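Local atomic coordinates of xylosidase (Xanthomonas axonopodis pv. citri, PDB entry 6XN2), a protein that probably hydrolyses xylose-based oligosaccharides such as xylotriose, as a glycoside hydrolase of family 43 with a bound calcium ion. Residues P171-D176 with H181-G186; R218-H223 with I227-P232; A340-A345 with A351-Y356. All coordinates share one frame; numbering follows the deposited sequence.

Interaction 1. Residues P171-D176 with H181-G186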
loop_
_atom_site.group_PDB
_atom_site.type_symbol
_atom_site.label_atom_id
_atom_site.label_comp_id
_atom_site.label_asym_id
_atom_site.label_seq_id
_atom_site.Cartn_x
_atom_site.Cartn_y
_atom_site.Cartn_z
ATOM N N PRO A 171 -3.385 0.624 -5.192
ATOM C CA PRO A 171 -3.925 1.962 -5.015
ATOM C C PRO A 171 -3.853 2.469 -3.603
ATOM O O PRO A 171 -3.910 1.716 -2.686
ATOM C CB PRO A 171 -5.389 1.775 -5.341
ATOM C CG PRO A 171 -5.664 0.384 -4.982
ATOM C CD PRO A 171 -4.434 -0.366 -5.341
ATOM N N ALA A 172 -3.660 3.761 -3.475
ATOM C CA ALA A 172 -3.764 4.423 -2.177
ATOM C C ALA A 172 -4.536 5.716 -2.368
ATOM O O ALA A 172 -4.171 6.538 -3.211
ATOM C CB ALA A 172 -2.386 4.700 -1.585
ATOM N N VAL A 173 -5.605 5.898 -1.602
ATOM C CA VAL A 173 -6.420 7.098 -1.758
ATOM C C VAL A 173 -6.260 8.029 -0.563
ATOM O O VAL A 173 -6.631 7.688 0.565
ATOM C CB VAL A 173 -7.900 6.765 -1.944
ATOM C CG1 VAL A 173 -8.717 8.041 -1.989
ATOM C CG2 VAL A 173 -8.089 5.964 -3.216
ATOM N N LEU A 174 -5.688 9.201 -0.818
ATOM C CA LEU A 174 -5.466 10.187 0.228
ATOM C C LEU A 174 -6.653 11.130 0.368
ATOM O O LEU A 174 -7.032 11.816 -0.586
ATOM C CB LEU A 174 -4.195 10.988 -0.061
ATOM C CG LEU A 174 -4.037 12.279 0.751
ATOM C CD1 LEU A 174 -3.830 11.966 2.226
ATOM C CD2 LEU A 174 -2.918 13.149 0.204
ATOM N N ALA A 175 -7.191 11.176 1.574
ATOM C CA ALA A 175 -8.240 12.146 1.910
ATOM C C ALA A 175 -7.493 13.387 2.376
ATOM O O ALA A 175 -7.139 13.445 3.526
ATOM C CB ALA A 175 -9.138 11.605 2.980
ATOM N N ASP A 176 -7.319 14.366 1.492
ATOM C CA ASP A 176 -6.571 15.581 1.808
ATOM C C ASP A 176 -7.365 16.415 2.805
ATOM O O ASP A 176 -8.589 16.338 2.839
ATOM C CB ASP A 176 -6.279 16.379 0.534
ATOM C CG ASP A 176 -5.205 17.442 0.733
ATOM O OD1 ASP A 176 -5.349 18.290 1.646
ATOM O OD2 ASP A 176 -4.212 17.428 -0.027
ATOM N N HIS A 181 -9.670 14.246 -2.789
ATOM C CA HIS A 181 -9.170 12.904 -2.688
ATOM C C HIS A 181 -8.234 12.646 -3.846
ATOM O O HIS A 181 -8.522 12.996 -4.940
ATOM C CB HIS A 181 -10.266 11.862 -2.667
ATOM C CG HIS A 181 -10.982 11.727 -1.367
ATOM N ND1 HIS A 181 -12.080 12.476 -1.049
ATOM C CD2 HIS A 181 -10.812 10.875 -0.342
ATOM C CE1 HIS A 181 -12.519 12.137 0.142
ATOM N NE2 HIS A 181 -11.771 11.161 0.589
ATOM N N TYR A 182 -7.102 12.027 -3.575
ATOM C CA TYR A 182 -6.129 11.725 -4.597
ATOM C C TYR A 182 -5.826 10.252 -4.639
ATOM O O TYR A 182 -5.634 9.644 -3.645
ATOM C CB TYR A 182 -4.821 12.472 -4.366
ATOM C CG TYR A 182 -4.905 13.968 -4.406
ATOM C CD1 TYR A 182 -5.208 14.680 -3.297
ATOM C CD2 TYR A 182 -4.674 14.649 -5.547
ATOM C CE1 TYR A 182 -5.291 16.042 -3.329
ATOM C CE2 TYR A 182 -4.752 16.004 -5.589
ATOM C CZ TYR A 182 -5.074 16.700 -4.482
ATOM O OH TYR A 182 -5.137 18.055 -4.521
ATOM N N LEU A 183 -5.795 9.692 -5.825
ATOM C CA LEU A 183 -5.460 8.288 -5.984
ATOM C C LEU A 183 -4.003 8.139 -6.401
ATOM O O LEU A 183 -3.550 8.781 -7.350
ATOM C CB LEU A 183 -6.380 7.621 -7.015
ATOM C CG LEU A 183 -6.005 6.179 -7.401
ATOM C CD1 LEU A 183 -6.175 5.211 -6.230
ATOM C CD2 LEU A 183 -6.809 5.731 -8.615
ATOM N N TYR A 184 -3.269 7.314 -5.660
ATOM C CA TYR A 184 -1.897 6.962 -6.001
ATOM C C TYR A 184 -1.861 5.506 -6.391
ATOM O O TYR A 184 -2.539 4.694 -5.771
ATOM C CB TYR A 184 -0.952 7.207 -4.824
ATOM C CG TYR A 184 -0.884 8.648 -4.383
ATOM C CD1 TYR A 184 -1.835 9.174 -3.508
ATOM C CD2 TYR A 184 0.138 9.484 -4.834
ATOM C CE1 TYR A 184 -1.771 10.501 -3.095
ATOM C CE2 TYR A 184 0.207 10.813 -4.423
ATOM C CZ TYR A 184 -0.751 11.312 -3.558
ATOM O OH TYR A 184 -0.688 12.624 -3.150
ATOM N N PHE A 185 -1.075 5.163 -7.404
ATOM C CA PHE A 185 -0.933 3.758 -7.751
ATOM C C PHE A 185 0.369 3.435 -8.474
ATOM O O PHE A 185 1.098 4.326 -8.917
ATOM C CB PHE A 185 -2.145 3.286 -8.585
ATOM C CG PHE A 185 -2.369 4.045 -9.881
ATOM C CD1 PHE A 185 -3.091 5.232 -9.897
ATOM C CD2 PHE A 185 -1.908 3.535 -11.090
ATOM C CE1 PHE A 185 -3.324 5.916 -11.084
ATOM C CE2 PHE A 185 -2.142 4.214 -12.287
ATOM C CZ PHE A 185 -2.847 5.405 -12.283
ATOM N N GLY A 186 0.658 2.140 -8.571
ATOM C CA GLY A 186 1.833 1.682 -9.278
ATOM C C GLY A 186 2.626 0.605 -8.573
ATOM O O GLY A 186 2.727 0.561 -7.350
HETATM O O HOH W 1 -4.806 19.154 -1.919
#

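Interaction 2. Residues R218-H223 with I227-P232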
loop_
_atom_site.group_PDB
_atom_site.type_symbol
_atom_site.label_atom_id
_atom_site.label_comp_id
_atom_site.label_asym_id
_atom_site.label_seq_id
_atom_site.Cartn_x
_atom_site.Cartn_y
_atom_site.Cartn_z
ATOM N N ARG A 218 1.934 6.788 -9.780
ATOM C CA ARG A 218 1.071 7.695 -10.473
ATOM C C ARG A 218 0.147 8.396 -9.483
ATOM O O ARG A 218 -0.128 7.860 -8.449
ATOM C CB ARG A 218 0.258 6.927 -11.460
ATOM C CG ARG A 218 1.076 6.063 -12.370
ATOM C CD ARG A 218 2.062 6.868 -13.174
ATOM N NE ARG A 218 1.414 7.795 -14.075
ATOM C CZ ARG A 218 2.029 8.432 -15.043
ATOM N NH1 ARG A 218 3.299 8.246 -15.227
ATOM N NH2 ARG A 218 1.384 9.242 -15.822
ATOM N N VAL A 219 -0.300 9.590 -9.803
ATOM C CA VAL A 219 -1.208 10.296 -8.942
ATOM C C VAL A 219 -2.286 10.970 -9.767
ATOM O O VAL A 219 -2.022 11.474 -10.794
ATOM C CB VAL A 219 -0.505 11.312 -8.053
ATOM C CG1 VAL A 219 0.219 12.344 -8.859
ATOM C CG2 VAL A 219 -1.450 11.959 -7.065
ATOM N N ALA A 220 -3.516 10.907 -9.311
ATOM C CA ALA A 220 -4.603 11.559 -9.984
ATOM C C ALA A 220 -5.669 11.958 -9.002
ATOM O O ALA A 220 -6.097 11.183 -8.222
ATOM C CB ALA A 220 -5.187 10.663 -11.020
ATOM N N ARG A 221 -6.105 13.195 -9.086
ATOM C CA ARG A 221 -7.180 13.638 -8.231
ATOM C C ARG A 221 -8.436 12.885 -8.626
ATOM O O ARG A 221 -8.698 12.641 -9.762
ATOM C CB ARG A 221 -7.420 15.152 -8.328
ATOM C CG ARG A 221 -8.454 15.660 -7.355
ATOM C CD ARG A 221 -8.687 17.135 -7.399
ATOM N NE ARG A 221 -9.348 17.576 -8.607
ATOM C CZ ARG A 221 -10.665 17.549 -8.800
ATOM N NH1 ARG A 221 -11.480 17.065 -7.876
ATOM N NH2 ARG A 221 -11.163 17.979 -9.943
ATOM N N LEU A 222 -9.206 12.511 -7.638
ATOM C CA LEU A 222 -10.410 11.822 -7.881
ATOM C C LEU A 222 -11.568 12.777 -8.089
ATOM O O LEU A 222 -11.635 13.803 -7.515
ATOM C CB LEU A 222 -10.737 10.920 -6.692
ATOM C CG LEU A 222 -9.921 9.650 -6.544
ATOM C CD1 LEU A 222 -10.171 8.990 -5.222
ATOM C CD2 LEU A 222 -10.185 8.684 -7.653
ATOM N N HIS A 223 -12.497 12.328 -8.898
ATOM C CA HIS A 223 -13.734 13.093 -9.118
ATOM C C HIS A 223 -14.535 13.030 -7.820
ATOM O O HIS A 223 -14.477 12.060 -7.092
ATOM C CB HIS A 223 -14.482 12.491 -10.307
ATOM C CG HIS A 223 -15.629 13.291 -10.817
ATOM N ND1 HIS A 223 -16.871 13.238 -10.254
ATOM C CD2 HIS A 223 -15.733 14.137 -11.853
ATOM C CE1 HIS A 223 -17.679 14.036 -10.899
ATOM N NE2 HIS A 223 -17.017 14.580 -11.885
ATOM N N ILE A 227 -15.637 7.337 -8.106
ATOM C CA ILE A 227 -15.399 6.106 -8.856
ATOM C C ILE A 227 -14.722 6.393 -10.204
ATOM O O ILE A 227 -14.448 5.475 -10.980
ATOM C CB ILE A 227 -16.707 5.331 -9.082
ATOM C CG1 ILE A 227 -17.656 6.141 -9.965
ATOM C CG2 ILE A 227 -17.366 4.993 -7.750
ATOM C CD1 ILE A 227 -18.937 5.420 -10.261
ATOM N N ASP A 228 -14.385 7.651 -10.413
ATOM C CA ASP A 228 -13.674 8.057 -11.641
ATOM C C ASP A 228 -12.569 9.036 -11.278
ATOM O O ASP A 228 -12.701 9.714 -10.312
ATOM C CB ASP A 228 -14.602 8.771 -12.615
ATOM C CG ASP A 228 -15.662 7.881 -13.204
ATOM O OD1 ASP A 228 -15.344 6.809 -13.625
ATOM O OD2 ASP A 228 -16.778 8.304 -13.252
ATOM N N LEU A 229 -11.521 9.083 -12.078
ATOM C CA LEU A 229 -10.500 10.061 -11.875
ATOM C C LEU A 229 -11.014 11.382 -12.385
ATOM O O LEU A 229 -11.799 11.424 -13.265
ATOM C CB LEU A 229 -9.250 9.728 -12.665
ATOM C CG LEU A 229 -8.703 8.334 -12.578
ATOM C CD1 LEU A 229 -7.414 8.293 -13.343
ATOM C CD2 LEU A 229 -8.478 7.986 -11.147
ATOM N N ALA A 230 -10.537 12.465 -11.833
ATOM C CA ALA A 230 -10.950 13.771 -12.317
ATOM C C ALA A 230 -10.006 14.292 -13.371
ATOM O O ALA A 230 -10.250 15.309 -13.947
ATOM C CB ALA A 230 -11.040 14.748 -11.199
ATOM N N GLU A 231 -8.935 13.559 -13.611
ATOM C CA GLU A 231 -7.934 13.928 -14.571
ATOM C C GLU A 231 -7.054 12.735 -14.874
ATOM O O GLU A 231 -6.987 11.844 -14.103
ATOM C CB GLU A 231 -7.052 14.984 -13.947
ATOM C CG GLU A 231 -6.161 14.410 -12.859
ATOM C CD GLU A 231 -5.537 15.423 -11.970
ATOM O OE1 GLU A 231 -5.393 16.541 -12.398
ATOM O OE2 GLU A 231 -5.158 15.095 -10.866
ATOM N N PRO A 232 -6.308 12.759 -15.986
ATOM C CA PRO A 232 -5.328 11.697 -16.256
ATOM C C PRO A 232 -4.244 11.692 -15.177
ATOM O O PRO A 232 -3.899 12.758 -14.658
ATOM C CB PRO A 232 -4.747 12.076 -17.625
ATOM C CG PRO A 232 -5.729 13.026 -18.224
ATOM C CD PRO A 232 -6.370 13.745 -17.076
#

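Interaction 3. Residues A340-A345 with A351-Y356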
loop_
_atom_site.group_PDB
_atom_site.type_symbol
_atom_site.label_atom_id
_atom_site.label_comp_id
_atom_site.label_asym_id
_atom_site.label_seq_id
_atom_site.Cartn_x
_atom_site.Cartn_y
_atom_site.Cartn_z
ATOM N N ALA A 340 2.747 -1.026 14.565
ATOM C CA ALA A 340 3.738 -0.494 15.471
ATOM C C ALA A 340 3.642 1.019 15.600
ATOM O O ALA A 340 3.328 1.685 14.682
ATOM C CB ALA A 340 5.116 -0.880 15.020
ATOM N N PRO A 341 3.939 1.544 16.813
ATOM C CA PRO A 341 3.866 2.994 16.976
ATOM C C PRO A 341 4.918 3.735 16.166
ATOM O O PRO A 341 6.045 3.359 16.181
ATOM C CB PRO A 341 4.122 3.181 18.445
ATOM C CG PRO A 341 4.797 1.940 18.878
ATOM C CD PRO A 341 4.285 0.853 18.050
ATOM N N LEU A 342 4.524 4.786 15.486
ATOM C CA LEU A 342 5.413 5.557 14.669
ATOM C C LEU A 342 5.507 6.969 15.164
ATOM O O LEU A 342 4.560 7.537 15.603
ATOM C CB LEU A 342 4.951 5.545 13.218
ATOM C CG LEU A 342 5.626 6.374 12.149
ATOM C CD1 LEU A 342 5.505 5.729 10.819
ATOM C CD2 LEU A 342 5.025 7.743 12.077
ATOM N N ALA A 343 6.699 7.511 15.073
ATOM C CA ALA A 343 6.974 8.833 15.519
ATOM C C ALA A 343 7.584 9.786 14.533
ATOM O O ALA A 343 8.537 9.454 13.887
ATOM C CB ALA A 343 7.917 8.738 16.685
ATOM N N HIS A 344 7.059 10.991 14.487
ATOM C CA HIS A 344 7.640 12.036 13.696
ATOM C C HIS A 344 8.451 12.828 14.666
ATOM O O HIS A 344 7.990 13.160 15.722
ATOM C CB HIS A 344 6.601 12.982 13.150
ATOM C CG HIS A 344 5.712 12.378 12.136
ATOM N ND1 HIS A 344 4.543 11.746 12.462
ATOM C CD2 HIS A 344 5.827 12.293 10.802
ATOM C CE1 HIS A 344 3.961 11.324 11.368
ATOM N NE2 HIS A 344 4.731 11.628 10.352
ATOM N N ALA A 345 9.650 13.189 14.292
ATOM C CA ALA A 345 10.452 13.983 15.165
ATOM C C ALA A 345 10.140 15.448 14.954
ATOM O O ALA A 345 9.455 15.811 14.046
ATOM C CB ALA A 345 11.904 13.728 14.909
ATOM N N ALA A 351 11.816 8.183 12.255
ATOM C CA ALA A 351 12.819 7.222 12.605
ATOM C C ALA A 351 12.549 5.844 12.073
ATOM O O ALA A 351 11.450 5.413 12.014
ATOM C CB ALA A 351 12.953 7.183 14.107
ATOM N N THR A 352 13.594 5.153 11.696
ATOM C CA THR A 352 13.447 3.838 11.182
ATOM C C THR A 352 12.863 2.870 12.197
ATOM O O THR A 352 13.252 2.826 13.325
ATOM C CB THR A 352 14.789 3.291 10.679
ATOM O OG1 THR A 352 15.366 4.212 9.782
ATOM C CG2 THR A 352 14.625 2.050 9.978
ATOM N N ILE A 353 11.914 2.086 11.758
ATOM C CA ILE A 353 11.331 1.072 12.596
ATOM C C ILE A 353 11.994 -0.249 12.243
ATOM O O ILE A 353 12.084 -0.576 11.123
ATOM C CB ILE A 353 9.826 0.987 12.377
ATOM C CG1 ILE A 353 9.195 2.330 12.668
ATOM C CG2 ILE A 353 9.222 -0.087 13.229
ATOM C CD1 ILE A 353 7.705 2.349 12.619
ATOM N N TYR A 354 12.484 -0.972 13.237
ATOM C CA TYR A 354 13.145 -2.241 13.041
ATOM C C TYR A 354 12.187 -3.274 13.567
ATOM O O TYR A 354 12.016 -3.379 14.727
ATOM C CB TYR A 354 14.491 -2.236 13.761
ATOM C CG TYR A 354 15.492 -1.302 13.134
ATOM C CD1 TYR A 354 15.554 -0.010 13.493
ATOM C CD2 TYR A 354 16.325 -1.718 12.144
ATOM C CE1 TYR A 354 16.435 0.853 12.900
ATOM C CE2 TYR A 354 17.211 -0.862 11.551
ATOM C CZ TYR A 354 17.251 0.424 11.939
ATOM O OH TYR A 354 18.116 1.296 11.383
ATOM N N PRO A 355 11.603 -4.060 12.682
ATOM C CA PRO A 355 10.501 -4.970 13.018
ATOM C C PRO A 355 10.903 -6.160 13.894
ATOM O O PRO A 355 10.018 -6.816 14.431
ATOM C CB PRO A 355 10.012 -5.451 11.646
ATOM C CG PRO A 355 11.175 -5.262 10.730
ATOM C CD PRO A 355 11.899 -4.050 11.236
ATOM N N TYR A 356 12.197 -6.441 14.025
ATOM C CA TYR A 356 12.652 -7.531 14.888
ATOM C C TYR A 356 13.700 -7.009 15.858
ATOM O O TYR A 356 14.444 -7.783 16.444
ATOM C CB TYR A 356 13.192 -8.697 14.043
ATOM C CG TYR A 356 12.256 -8.975 12.896
ATOM C CD1 TYR A 356 11.028 -9.593 13.116
ATOM C CD2 TYR A 356 12.563 -8.561 11.605
ATOM C CE1 TYR A 356 10.144 -9.815 12.079
ATOM C CE2 TYR A 356 11.679 -8.773 10.562
ATOM C CZ TYR A 356 10.476 -9.400 10.804
ATOM O OH TYR A 356 9.594 -9.610 9.769
HETATM O O HOH W 2 9.329 6.539 13.943
HETATM O O HOH W 3 11.067 9.824 14.318
#

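Interaction 1. Residues P171-D176 with H181-G186
Ala172 pairs with Tyr184 and Leu174 with Tyr182 as antiparallel hydrogen-bonded pairs, on strands whose axes run 157° apart and approach to 4.5 Å. Each pair exchanges two backbone bonds, from Ala172 N to Tyr184 O at 2.7 Å and from Leu174 N to Tyr182 O at 2.9 Å, with the reciprocal N-H groups answering. Val173 with Leu183 lies between them and Ala175 with His181 beyond, toward the turn, both non-hydrogen-bonded pairs. The two strands make a beta hairpin, part of the beta-propeller typical of family 43, and residues 172-175 form an outermost strand of their sheet. The side chain of Ala172 lies about 5 Å from the calcium ion, and Asp170, just ahead of Pro171, lines the xylose pocket. On the face of Val173 and Leu183, one methyl does double work: Leu183 CD1 lies 3.6 Å from Pro171 CB and equally close to Val173 CG2. Nearby, Val173 CG1 meets the edge of the His181 imidazole, while Ala175 CB packs 3.6 Å from His181 NE2. The other face carries Leu174 and Tyr184 side by side, pointing the same way, with Leu174 CB at the phenol edge, 3.9 Å from CE1 of Tyr184. Asp176 has CG anti to its backbone N (chi1 -165°), bringing OD2 near the Tyr182 ring; a water bonded to Tyr182 OH also donates weakly to OD2, and Tyr268 bonds that oxygen too.

Interaction 2. Residues R218-H223 with I227-P232
Arg221 is held at both of its backbone polar atoms. Its N donates to Glu231 OE2 over 2.8 Å in an almost straight bond (172° at the hydrogen), and its O accepts from Ala230 N, also at 2.8 Å. A third bond, from His223 N to Asp228 O at 3.0 Å, completes the polar set. The first of these is a side chain standing in for a backbone acceptor: Glu231 CG sits between the backbone N and the carbonyl carbon (chi1 71°), and the extended chain beyond it delivers the carboxylate to Arg221. OE2 is met on its anti side, 22° out of the carboxylate plane, and the same oxygen is also hydrogen-bonded to Tyr289. OE1 reaches Arg234 in a long, weak ion pair.

Around these bonds the chain turns back on itself, in the loop that links the neighbouring strands 218-221 and 234-239. Leu222 and Leu229 form a single backbone bridge, and their side chains cross obliquely with Leu222 CD2 4.0 Å from Leu229 CD2. The other methyl branch of Leu229, CD1, packs 4.0 Å from Ala220 CB, and this leucine also touches Leu183 of strand 181-185. The Arg221 chain bends at chi3, laying one face of its guanidinium over Ala230 CB, which is 3.5 Å from NH2. His223 ND1 and Asp228 OD2 both turn to Arg225, the histidine to its backbone N and the aspartate in a salt bridge.

With two bonds on OE2 and the Arg234 guanidinium near OE1, the carboxylate of Glu231 is probably ionised, and it extends the pairing beyond the one backbone bridge, Leu222 with Leu229.

Interaction 3. Residues A340-A345 with A351-Y356
A water donates to Ala343 O at 2.6 Å and accepts from Ala351 N at 2.7 Å, making the shorter of two solvent bridges between these alanines. The second water accepts from Ala343 N at 3.0 Å and donates to Ala351 O at 3.1 Å. Both backbone polar groups of each alanine are therefore engaged across the gap, although Ala343 O and Ala351 N themselves stay 3.9 Å apart. In effect the waters stand where direct bonds would lie if the two backbones came close enough to pair as strands.

Beyond the waters the contact is carried by Ile353. Its CG1 lies anti to the carbonyl carbon (chi1 -58°) and, with chi2 extended, CD1 is carried farthest toward 340-345. This methyl makes a light apolar touch 4.3 Å from Leu342 CB, at the surface of the protein, and comes loosely to a backbone carbonyl, 4.1 Å from Pro341 O.

Strand 336-342 is an outermost member of a three-stranded antiparallel sheet, bonded along its inner side to strand 317-324 through Leu342 with Trp318 and Ala340 with Leu320. The 351-356 segment leans on a different sheet: the Ile353 backbone bonds to Leu298 in strand 292-299 and to Ala300 just after it, while its side chain also touches Leu320, so this loop spans the seam between the two sheets.

The contacts follow one another along the chain, each closing before the next opens. Interactions 1 and 2 are neighbours, with centres about 9 Å apart: strands 181-185 and 218-221 lie side by side in one sheet, probably joined by bonds from Arg218 N to Phe185 O and from Leu222 N to His181 O. The sheet runs from the hairpin near the calcium ion through 218-221 to 234-239, and the loop holding 227-232 joins the last two. Interaction 3 stands apart, its centre about 23 Å from interaction 1 and 31 Å from interaction 2, across the chain's centre from the latter. Its first segment ends the three-stranded sheet; its second is a loop beside strand 292-299, in the mixed sheet of interactions 1 and 2.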